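Local coordinates for DyP2 (Amycolatopsis sp. ATCC 39116, PDB 4G2C), which is a haem-dependent dye-decolourising peroxidase from a lignin-reactive actinobacterium, which oxidises dyes and probably lignin-related substrates and also binds manganese, at residues F74-A77 / A78-R81. Numbering follows the deposited sequence.
Sequences FGDA and AEAR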
loop_
_atom_site.group_PDB
_atom_site.type_symbol
_atom_site.label_atom_id
_atom_site.label_comp_id
_atom_site.label_asym_id
_atom_site.label_seq_id
_atom_site.Cartn_x
_atom_site.Cartn_y
_atom_site.Cartn_z
ATOM N N PHE A 74 -21.856 -5.888 -12.917
ATOM C CA PHE A 74 -22.216 -6.795 -13.996
ATOM C C PHE A 74 -23.732 -6.991 -14.085
ATOM O O PHE A 74 -24.332 -7.660 -13.237
ATOM C CB PHE A 74 -21.536 -8.163 -13.804
ATOM C CG PHE A 74 -20.030 -8.121 -13.904
ATOM C CD1 PHE A 74 -19.387 -7.054 -14.528
ATOM C CD2 PHE A 74 -19.257 -9.152 -13.377
ATOM C CE1 PHE A 74 -17.996 -7.010 -14.630
ATOM C CE2 PHE A 74 -17.872 -9.125 -13.468
ATOM C CZ PHE A 74 -17.234 -8.049 -14.097
ATOM N N GLY A 75 -24.343 -6.415 -15.120
ATOM C CA GLY A 75 -25.768 -6.588 -15.373
ATOM C C GLY A 75 -26.153 -7.920 -16.007
ATOM O O GLY A 75 -27.247 -8.434 -15.764
ATOM N N ASP A 76 -25.263 -8.478 -16.828
ATOM C CA ASP A 76 -25.507 -9.764 -17.488
ATOM C C ASP A 76 -24.234 -10.613 -17.545
ATOM O O ASP A 76 -23.169 -10.121 -17.911
ATOM C CB ASP A 76 -26.062 -9.547 -18.896
ATOM C CG ASP A 76 -26.219 -10.841 -19.667
ATOM O OD1 ASP A 76 -27.212 -11.561 -19.432
ATOM O OD2 ASP A 76 -25.352 -11.150 -20.506
ATOM N N ALA A 77 -24.338 -11.888 -17.191
ATOM C CA ALA A 77 -23.133 -12.708 -17.033
ATOM C C ALA A 77 -22.400 -12.933 -18.352
ATOM O O ALA A 77 -21.176 -12.771 -18.426
ATOM C CB ALA A 77 -23.454 -14.034 -16.361
ATOM N N ALA A 78 -23.152 -13.300 -19.388
ATOM C CA ALA A 78 -22.569 -13.549 -20.709
ATOM C C ALA A 78 -21.867 -12.313 -21.265
ATOM O O ALA A 78 -20.769 -12.405 -21.837
ATOM C CB ALA A 78 -23.636 -14.067 -21.694
ATOM N N GLU A 79 -22.496 -11.154 -21.094
ATOM C CA GLU A 79 -21.901 -9.924 -21.587
ATOM C C GLU A 79 -20.648 -9.551 -20.798
ATOM O O GLU A 79 -19.715 -8.968 -21.346
ATOM C CB GLU A 79 -22.920 -8.781 -21.580
ATOM C CG GLU A 79 -23.828 -8.749 -22.811
ATOM C CD GLU A 79 -24.941 -7.725 -22.690
ATOM O OE1 GLU A 79 -24.653 -6.509 -22.774
ATOM O OE2 GLU A 79 -26.107 -8.137 -22.500
ATOM N N ALA A 80 -20.617 -9.899 -19.516
ATOM C CA ALA A 80 -19.464 -9.560 -18.685
ATOM C C ALA A 80 -18.262 -10.394 -19.097
ATOM O O ALA A 80 -17.154 -9.870 -19.228
ATOM C CB ALA A 80 -19.776 -9.755 -17.215
ATOM N N ARG A 81 -18.494 -11.686 -19.315
ATOM C CA ARG A 81 -17.462 -12.594 -19.798
ATOM C C ARG A 81 -16.890 -12.130 -21.131
ATOM O O ARG A 81 -15.686 -12.223 -21.380
ATOM C CB ARG A 81 -18.014 -14.015 -19.925
ATOM C CG ARG A 81 -18.504 -14.566 -18.594
ATOM C CD ARG A 81 -19.169 -15.927 -18.728
ATOM N NE ARG A 81 -18.201 -17.007 -18.892
ATOM C CZ ARG A 81 -18.084 -18.044 -18.069
ATOM N NH1 ARG A 81 -18.882 -18.153 -17.014
ATOM N NH2 ARG A 81 -17.165 -18.980 -18.304
#
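Asp76 holds CG anti to the backbone N (chi1 175°), which brings OD2 to the amide of Glu79; in Phe74, CG lies anti to the carbonyl carbon, placing the ring beside Ala80, and chi2 of -19° turns a face to its methyl. The outcome is a worked example of N-capping. Asp76 OD2 accepts from Glu79 N at 2.9 Å, using the anti side of the carboxylate, with the donor 21° out of its plane. An amide in the first turn, which lacks the usual i-4 helical carbonyl, thereby gains an acceptor, and the negative group sits where the helix dipole would probably favour it. The regular ladder takes over at once: Ala80 N donates to Asp76 O at 3.0 Å, and Arg81 N to Ala77 O, also at 3.0 Å. Beside the cap, Glu79 crosses Asp76 at about a right angle and brings OE2 to 3.7 Å from Asp76 OD2, a closeness of like charges that the bound amide may partly offset. Were Asp76 an alanine, the amide of Glu79 would probably lose its capping acceptor, and the helix start the negative charge beside it. On the inner side, the Ala80 methyl rests over the Phe74 ring in a CH-pi contact, CB lying 3.8 Å from the ring centroid and shifted slightly toward the rim. This contact joins the last residue of strand 66-74 to helix 77-88 across a strand-to-helix turn in the dimeric alpha+beta barrel domain of the DyP family. Glu79 OE1 has a weak hydrogen bond to Ser192 OG just before strand 193-205, while Phe74, Ala80 and Arg81 all touch Leu127, seating the strand end and the new helix against helix 121-127.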